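Local atomic coordinates of YghZ aldo-keto reductase (Escherichia coli, PDB entry 3N6Q), a protein that probably catalyses the NAD(P)H-dependent reduction of aldehydes or ketones to alcohols, as a TIM-barrel member of the aldo-keto reductase family. Residues I191-Y196 against I220-L225; R16-S21 against R294-L299. All coordinates share one frame; numbering follows the deposited sequence. Where two conformers were deposited one is given.

Contact 1: residues I191-Y196 against I220-L225; sequences IHQPSY and IAFTPL
Gln-193 and Ile-220 lie side by side with their side chains pointing the same way, and the methyl CG2 of Ile-220 rests against the aliphatic part of the glutamine, 3.6 Å from Gln-193 CB. The same methyl is also touched by Ile-191, two residues before Gln-193 on strand 191-193; with CG1 anti to the backbone N (chi1 -168°), Ile-191 CD1 lies 3.7 Å from Ile-220 CG2. Beyond CG the chain of Gln-193 runs extended, and its amide, the plane 16° from that of the ring, crosses Phe-222 at a slant with Gln-193 OE1 nearest Phe-222 CD1, at 3.7 Å. Across the ring, Ser-195 OG sits at the edge, in the ring plane, 3.5 Å from Phe-222 CD2.

These side chains are carried by two adjacent parallel strands of the TIM barrel, 191-193 and 218-221, and by the loops that follow them at the C-terminal end of the barrel, the end that holds the active site in this family. The backbone pairing runs on from His-192 to Tyr-196: Ile-220 N donates to His-192 O, then Phe-222 N to Pro-194 O at 2.8 Å, and a single bridge joins Ser-195 to Phe-222. Phe-222 O is gripped twice, by Tyr-196 N in its carbonyl plane and by Thr-223 OG1 from above that plane. Gln-193 NE2 also makes weak hydrogen bonds to Asp-61 and Tyr-136, while the Phe-222 ring meets that of Trp-33. Tyr-196 CB packs on Ala-221 CB at 4.0 Å.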
ATOM      1  N   ILE B 191      -5.739  13.130  18.284  1.00 14.17           N
ATOM      2  CA  ILE B 191      -6.751  13.446  19.286  1.00 12.73           C
ATOM      3  C   ILE B 191      -6.735  12.428  20.418  1.00 13.90           C
ATOM      4  O   ILE B 191      -6.436  11.193  20.228  1.00 14.50           O
ATOM      5  CB  ILE B 191      -8.166  13.606  18.623  1.00 12.39           C
ATOM      6  CG1 ILE B 191      -9.181  14.212  19.567  1.00 11.79           C
ATOM      7  CG2 ILE B 191      -8.716  12.207  18.115  1.00 11.28           C
ATOM      8  CD1 ILE B 191     -10.490  14.698  18.741  1.00 14.06           C
ATOM      9  N   HIS B 192      -7.073  12.923  21.619  1.00 14.59           N
ATOM     10  CA  HIS B 192      -7.225  12.114  22.809  1.00 14.94           C
ATOM     11  C   HIS B 192      -8.641  12.383  23.305  1.00 14.54           C
ATOM     12  O   HIS B 192      -9.092  13.563  23.380  1.00 14.33           O
ATOM     13  CB  HIS B 192      -6.154  12.522  23.875  1.00 14.88           C
ATOM     14  CG  HIS B 192      -6.102  11.635  25.095  1.00 14.41           C
ATOM     15  ND1 HIS B 192      -7.183  11.437  25.931  1.00 14.95           N
ATOM     16  CD2 HIS B 192      -5.083  10.904  25.623  1.00 13.74           C
ATOM     17  CE1 HIS B 192      -6.828  10.649  26.930  1.00 15.33           C
ATOM     18  NE2 HIS B 192      -5.562  10.291  26.748  1.00 14.45           N
ATOM     19  N   GLN B 193      -9.380  11.313  23.591  1.00 13.35           N
ATOM     20  CA  GLN B 193     -10.675  11.432  24.226  1.00 11.64           C
ATOM     21  C   GLN B 193     -10.661  10.944  25.669  1.00 14.58           C
ATOM     22  O   GLN B 193     -10.829   9.736  25.921  1.00 15.27           O
ATOM     23  CB  GLN B 193     -11.740  10.654  23.375  1.00 11.53           C
ATOM     24  CG  GLN B 193     -13.100  10.691  23.945  1.00 10.97           C
ATOM     25  CD  GLN B 193     -14.119  10.005  23.005  1.00 16.43           C
ATOM     26  OE1 GLN B 193     -14.967   9.274  23.465  1.00 17.98           O
ATOM     27  NE2 GLN B 193     -14.070  10.306  21.726  1.00 15.58           N
ATOM     28  N   PRO B 194     -10.519  11.880  26.658  1.00 14.70           N
ATOM     29  CA  PRO B 194     -10.603  11.528  28.090  1.00 15.91           C
ATOM     30  C   PRO B 194     -11.997  11.814  28.624  1.00 16.35           C
ATOM     31  O   PRO B 194     -12.753  12.622  28.067  1.00 16.45           O
ATOM     32  CB  PRO B 194      -9.573  12.482  28.735  1.00 13.56           C
ATOM     33  CG  PRO B 194      -9.782  13.780  27.913  1.00 14.22           C
ATOM     34  CD  PRO B 194      -9.997  13.255  26.450  1.00 16.10           C
ATOM     35  N   SER B 195     -12.364  11.196  29.733  1.00 17.47           N
ATOM     36  CA  SER B 195     -13.535  11.665  30.450  1.00 15.87           C
ATOM     37  C   SER B 195     -13.037  12.918  31.151  1.00 16.39           C
ATOM     38  O   SER B 195     -12.028  12.844  31.859  1.00 14.58           O
ATOM     39  CB  SER B 195     -13.924  10.653  31.559  1.00 20.02           C
ATOM     40  OG  SER B 195     -14.480   9.489  30.951  1.00 21.51           O
ATOM     41  N   TYR B 196     -13.835  13.984  31.105  1.00 15.32           N
ATOM     42  CA  TYR B 196     -13.369  15.312  31.601  1.00 15.06           C
ATOM     43  C   TYR B 196     -14.583  16.201  31.799  1.00 17.63           C
ATOM     44  O   TYR B 196     -15.404  16.346  30.900  1.00 17.50           O
ATOM     45  CB  TYR B 196     -12.448  15.932  30.540  1.00 16.94           C
ATOM     46  CG  TYR B 196     -11.765  17.206  31.012  1.00 14.51           C
ATOM     47  CD1 TYR B 196     -11.662  17.499  32.373  1.00 17.54           C
ATOM     48  CD2 TYR B 196     -11.324  18.140  30.088  1.00 19.79           C
ATOM     49  CE1 TYR B 196     -10.963  18.663  32.806  1.00 21.00           C
ATOM     50  CE2 TYR B 196     -10.707  19.330  30.511  1.00 22.41           C
ATOM     51  CZ  TYR B 196     -10.503  19.556  31.852  1.00 21.96           C
ATOM     52  OH  TYR B 196      -9.854  20.732  32.256  1.00 24.21           O
ATOM     53  N   ILE B 220     -10.954  15.812  23.190  1.00 15.42           N
ATOM     54  CA  ILE B 220     -12.366  15.845  23.086  1.00 13.55           C
ATOM     55  C   ILE B 220     -12.948  15.252  24.355  1.00 14.34           C
ATOM     56  O   ILE B 220     -12.622  14.141  24.744  1.00 15.07           O
ATOM     57  CB  ILE B 220     -12.908  15.211  21.752  1.00 15.77           C
ATOM     58  CG1 ILE B 220     -14.426  15.239  21.793  1.00 15.14           C
ATOM     59  CG2 ILE B 220     -12.439  13.730  21.679  1.00  8.78           C
ATOM     60  CD1 ILE B 220     -15.075  14.952  20.385  1.00 17.39           C
ATOM     61  N   ALA B 221     -13.696  16.069  25.105  1.00 12.56           N
ATOM     62  CA  ALA B 221     -14.176  15.646  26.408  1.00 12.09           C
ATOM     63  C   ALA B 221     -15.385  14.686  26.360  1.00 13.99           C
ATOM     64  O   ALA B 221     -16.505  15.050  25.952  1.00 16.06           O
ATOM     65  CB  ALA B 221     -14.533  16.920  27.304  1.00 14.67           C
ATOM     66  N   PHE B 222     -15.196  13.485  26.924  1.00 15.38           N
ATOM     67  CA  PHE B 222     -16.287  12.495  27.021  1.00 14.91           C
ATOM     68  C   PHE B 222     -16.985  12.692  28.368  1.00 16.46           C
ATOM     69  O   PHE B 222     -16.356  13.075  29.377  1.00 18.31           O
ATOM     70  CB  PHE B 222     -15.641  11.092  26.966  1.00 16.84           C
ATOM     71  CG  PHE B 222     -16.621   9.960  27.125  1.00 18.62           C
ATOM     72  CD1 PHE B 222     -17.493   9.638  26.086  1.00 21.03           C
ATOM     73  CD2 PHE B 222     -16.672   9.224  28.297  1.00 23.54           C
ATOM     74  CE1 PHE B 222     -18.422   8.599  26.212  1.00 23.81           C
ATOM     75  CE2 PHE B 222     -17.600   8.183  28.435  1.00 29.02           C
ATOM     76  CZ  PHE B 222     -18.469   7.861  27.377  1.00 23.38           C
ATOM     77  N   THR B 223     -18.311  12.506  28.394  1.00 15.57           N
ATOM     78  CA  THR B 223     -19.177  12.749  29.588  1.00 17.40           C
ATOM     79  C   THR B 223     -18.955  14.156  30.215  1.00 16.30           C
ATOM     80  O   THR B 223     -18.755  14.268  31.421  1.00 17.19           O
ATOM     81  CB  THR B 223     -19.086  11.739  30.739  1.00 17.70           C
ATOM     82  OG1 THR B 223     -17.722  11.548  31.179  1.00 19.83           O
ATOM     83  CG2 THR B 223     -19.714  10.372  30.301  1.00 24.63           C
ATOM     84  N   PRO B 224     -18.987  15.175  29.379  1.00 14.60           N
ATOM     85  CA  PRO B 224     -18.802  16.581  29.903  1.00 15.27           C
ATOM     86  C   PRO B 224     -19.917  17.008  30.852  1.00 18.17           C
ATOM     87  O   PRO B 224     -19.727  17.974  31.621  1.00 17.99           O
ATOM     88  CB  PRO B 224     -18.814  17.435  28.624  1.00 16.10           C
ATOM     89  CG  PRO B 224     -19.823  16.638  27.649  1.00 14.91           C
ATOM     90  CD  PRO B 224     -19.433  15.147  27.957  1.00 13.14           C
ATOM     91  N   LEU B 225     -21.056  16.297  30.827  1.00 17.32           N
ATOM     92  CA  LEU B 225     -22.145  16.527  31.802  1.00 18.70           C
ATOM     93  C   LEU B 225     -22.206  15.535  32.946  1.00 20.42           C
ATOM     94  O   LEU B 225     -23.156  15.584  33.754  1.00 21.59           O
ATOM     95  CB  LEU B 225     -23.508  16.652  31.100  1.00 19.90           C
ATOM     96  CG  LEU B 225     -23.623  17.755  30.039  1.00 18.98           C
ATOM     97  CD1 LEU B 225     -25.031  17.748  29.485  1.00 23.65           C
ATOM     98  CD2 LEU B 225     -23.321  19.163  30.669  1.00 18.73           C
TER

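Contact 2: residues R16-S21 against R294-L299; sequences RYCGKS and RVTSVL
The guanidinium of Arg-16 reaches the backbone just before strand 297-300, where its NH1 donates to Val-295 O at 2.8 Å, nearly along the C=O axis. Strand 15-17, which carries the arginine, forms an antiparallel hairpin with strand 24-31; 15-17 stands outside the eight-stranded TIM barrel, while 24-31 runs on into it beside 297-300. The tight part of the contact is the arginine's aliphatic chain: extended from CG to NE, it runs past Thr-296 O, with Arg-16 CD 3.2 Å from that oxygen, which is buried without a hydrogen-bond partner. The other nitrogens are held as well, NE by Gln-14 and NH2 by Leu-290 O, and NH1 has a second acceptor in Asp-292 O. With the chain cut back to an alanine here, Val-295 O would probably lose its donor and Thr-296 O most of the chain that runs past it.

At Cys-18 the packing rests on one methyl. Thr-296 CG2 is anti to the backbone N, which turns it to Cys-18, 3.6 Å from Cys-18 CA and 4.0 Å from Cys-18 CB. Thr-296 OG1 is hydrogen-bonded to Cys-219 N, outside the contact.

The looser side is the type II' turn from Cys-18 to Ser-21, with the partly exposed Gly-19 at positive phi. Cys-18 O accepts from both Ser-21 N and Ser-21 OG. Here a water bridges the segments, donating to Tyr-17 O and accepting from Gly-19 N at 2.8 Å; its 2.5 Å approach to Thr-296 OG1 is unusually short, and that distance is doubtful.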
ATOM      1  N   ARG B  16     -13.093  24.507  16.218  1.00 14.10           N
ATOM      2  CA  ARG B  16     -11.745  24.597  16.799  1.00 14.59           C
ATOM      3  C   ARG B  16     -10.823  23.652  16.089  1.00 16.11           C
ATOM      4  O   ARG B  16     -11.182  22.445  15.923  1.00 14.89           O
ATOM      5  CB  ARG B  16     -11.813  24.195  18.274  1.00 13.10           C
ATOM      6  CG  ARG B  16     -12.717  25.162  19.085  1.00 16.86           C
ATOM      7  CD  ARG B  16     -12.629  24.822  20.594  1.00 16.47           C
ATOM      8  NE  ARG B  16     -13.343  25.878  21.324  1.00 20.14           N
ATOM      9  CZ  ARG B  16     -13.105  26.239  22.576  1.00 21.30           C
ATOM     10  NH1 ARG B  16     -12.218  25.563  23.332  1.00 12.50           N
ATOM     11  NH2 ARG B  16     -13.794  27.276  23.081  1.00 17.33           N
ATOM     12  N   TYR B  17      -9.637  24.152  15.694  1.00 18.07           N
ATOM     13  CA  TYR B  17      -8.597  23.267  15.160  1.00 16.63           C
ATOM     14  C   TYR B  17      -8.242  22.244  16.185  1.00 18.71           C
ATOM     15  O   TYR B  17      -8.053  22.559  17.362  1.00 17.39           O
ATOM     16  CB  TYR B  17      -7.330  24.047  14.716  1.00 18.76           C
ATOM     17  CG  TYR B  17      -7.578  24.794  13.446  1.00 16.77           C
ATOM     18  CD1 TYR B  17      -7.347  24.192  12.229  1.00 18.11           C
ATOM     19  CD2 TYR B  17      -8.137  26.082  13.458  1.00 19.70           C
ATOM     20  CE1 TYR B  17      -7.677  24.855  11.012  1.00 21.50           C
ATOM     21  CE2 TYR B  17      -8.410  26.776  12.258  1.00 23.15           C
ATOM     22  CZ  TYR B  17      -8.181  26.154  11.057  1.00 22.09           C
ATOM     23  OH  TYR B  17      -8.450  26.806   9.889  1.00 20.43           O
ATOM     24  N   CYS B  18      -8.084  20.984  15.749  1.00 14.46           N
ATOM     25  CA  CYS B  18      -7.855  19.897  16.705  1.00 14.76           C
ATOM     26  C   CYS B  18      -6.325  19.790  16.926  1.00 16.41           C
ATOM     27  O   CYS B  18      -5.596  19.392  16.004  1.00 19.03           O
ATOM     28  CB  CYS B  18      -8.404  18.586  16.021  1.00 16.65           C
ATOM     29  SG  CYS B  18      -8.182  17.159  17.069  1.00 18.73           S
ATOM     30  N   GLY B  19      -5.815  20.266  18.070  1.00 17.28           N
ATOM     31  CA  GLY B  19      -4.376  20.244  18.340  1.00 17.92           C
ATOM     32  C   GLY B  19      -3.626  21.077  17.306  1.00 20.57           C
ATOM     33  O   GLY B  19      -4.123  22.132  16.894  1.00 23.40           O
ATOM     34  N   LYS B  20      -2.514  20.560  16.793  1.00 19.70           N
ATOM     35  CA  LYS B  20      -1.707  21.217  15.760  0.50 21.15           C
ATOM     36  C   LYS B  20      -2.204  20.945  14.334  1.00 21.89           C
ATOM     37  O   LYS B  20      -1.646  21.475  13.372  1.00 23.30           O
ATOM     38  CB  LYS B  20      -0.223  20.820  15.871  0.50 21.43           C
ATOM     39  CG  LYS B  20       0.141  19.363  15.427  0.50 19.46           C
ATOM     40  CD  LYS B  20       1.631  19.093  15.711  0.50 18.28           C
ATOM     41  CE  LYS B  20       1.977  17.612  15.683  0.50 23.66           C
ATOM     42  NZ  LYS B  20       3.437  17.425  15.997  0.50 28.32           N
ATOM     43  N   SER B  21      -3.251  20.109  14.185  1.00 20.07           N
ATOM     44  CA  SER B  21      -3.684  19.691  12.843  1.00 17.87           C
ATOM     45  C   SER B  21      -4.446  20.782  12.140  1.00 18.26           C
ATOM     46  O   SER B  21      -4.888  21.775  12.752  1.00 18.46           O
ATOM     47  CB  SER B  21      -4.569  18.379  12.911  1.00 15.71           C
ATOM     48  OG  SER B  21      -5.883  18.711  13.325  1.00 19.33           O
ATOM     49  N   ARG B 294      -7.857  24.576  25.714  1.00 24.70           N
ATOM     50  CA  ARG B 294      -7.296  23.282  26.149  1.00 25.19           C
ATOM     51  C   ARG B 294      -8.203  22.120  25.691  1.00 24.61           C
ATOM     52  O   ARG B 294      -7.829  20.920  25.767  1.00 26.15           O
ATOM     53  CB  ARG B 294      -7.235  23.245  27.689  1.00 28.37           C
ATOM     54  CG  ARG B 294      -6.401  24.408  28.300  1.00 31.93           C
ATOM     55  CD  ARG B 294      -4.863  24.157  28.167  1.00 38.27           C
ATOM     56  NE  ARG B 294      -4.317  23.672  29.422  1.00 38.81           N
ATOM     57  CZ  ARG B 294      -3.122  23.096  29.585  1.00 45.56           C
ATOM     58  NH1 ARG B 294      -2.263  22.962  28.587  1.00 36.25           N
ATOM     59  NH2 ARG B 294      -2.778  22.649  30.795  1.00 50.14           N
ATOM     60  N   VAL B 295      -9.419  22.465  25.302  1.00 20.13           N
ATOM     61  CA  VAL B 295     -10.390  21.448  24.924  1.00 18.37           C
ATOM     62  C   VAL B 295     -10.816  21.779  23.508  1.00 19.55           C
ATOM     63  O   VAL B 295     -11.229  22.915  23.223  1.00 18.75           O
ATOM     64  CB  VAL B 295     -11.568  21.435  25.908  1.00 17.11           C
ATOM     65  CG1 VAL B 295     -12.780  20.586  25.380  1.00 14.70           C
ATOM     66  CG2 VAL B 295     -11.127  20.861  27.259  1.00 18.95           C
ATOM     67  N   THR B 296     -10.706  20.809  22.599  1.00 15.61           N
ATOM     68  CA  THR B 296     -11.160  21.011  21.213  1.00 15.06           C
ATOM     69  C   THR B 296     -12.684  20.948  21.048  1.00 15.69           C
ATOM     70  O   THR B 296     -13.287  21.712  20.246  1.00 16.00           O
ATOM     71  CB  THR B 296     -10.526  19.878  20.302  1.00 12.55           C
ATOM     72  OG1 THR B 296      -9.131  19.759  20.600  1.00 15.62           O
ATOM     73  CG2 THR B 296     -10.711  20.195  18.847  1.00 17.16           C
ATOM     74  N   SER B 297     -13.330  20.064  21.803  1.00 15.91           N
ATOM     75  CA  SER B 297     -14.771  19.818  21.636  1.00 13.86           C
ATOM     76  C   SER B 297     -15.281  19.113  22.875  1.00 12.91           C
ATOM     77  O   SER B 297     -14.483  18.497  23.644  1.00 16.09           O
ATOM     78  CB  SER B 297     -14.985  18.952  20.338  1.00 13.46           C
ATOM     79  OG  SER B 297     -16.387  18.845  20.055  1.00 16.88           O
ATOM     80  N   VAL B 298     -16.601  19.171  23.095  1.00 13.86           N
ATOM     81  CA  VAL B 298     -17.227  18.419  24.167  1.00 12.78           C
ATOM     82  C   VAL B 298     -18.247  17.497  23.520  1.00 15.44           C
ATOM     83  O   VAL B 298     -18.922  17.864  22.586  1.00 15.10           O
ATOM     84  CB  VAL B 298     -17.900  19.350  25.200  1.00 13.74           C
ATOM     85  CG1 VAL B 298     -16.806  20.265  25.852  1.00 13.58           C
ATOM     86  CG2 VAL B 298     -18.951  20.246  24.530  1.00 15.10           C
ATOM     87  N   LEU B 299     -18.241  16.265  23.964  1.00 15.53           N
ATOM     88  CA  LEU B 299     -19.143  15.243  23.396  1.00 17.07           C
ATOM     89  C   LEU B 299     -20.458  15.191  24.090  1.00 14.31           C
ATOM     90  O   LEU B 299     -20.570  14.768  25.234  1.00 17.87           O
ATOM     91  CB  LEU B 299     -18.492  13.870  23.514  1.00 17.84           C
ATOM     92  CG  LEU B 299     -17.667  13.505  22.319  1.00 22.36           C
ATOM     93  CD1 LEU B 299     -16.685  12.350  22.776  1.00 30.42           C
ATOM     94  CD2 LEU B 299     -18.603  13.075  21.144  1.00 16.77           C
TER
HETATM   95  O   HOH W   1      -7.323  21.482  20.092  1.00 23.72           O

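In the fold
The centres of the two contacts are 11 Å apart, and they meet through neighbouring strands 218-221 and 297-300 of the barrel sheet. Probable backbone hydrogen bonds join them, from Ala-221 N to Ser-297 O and from Leu-299 N to Ala-221 O, both 2.9 Å long. Along the chain, segment 16-21 comes first and 294-299 last, with both segments of contact 1 between them. Contact 2 brings the N-terminal hairpin against the loop that leads into the last barrel strand, at the N-terminal end of the barrel, while contact 1 lies at the opposite end, where the active site of this family is found. In contact 2, Tyr-17 and Ser-21 also pack against a second subunit.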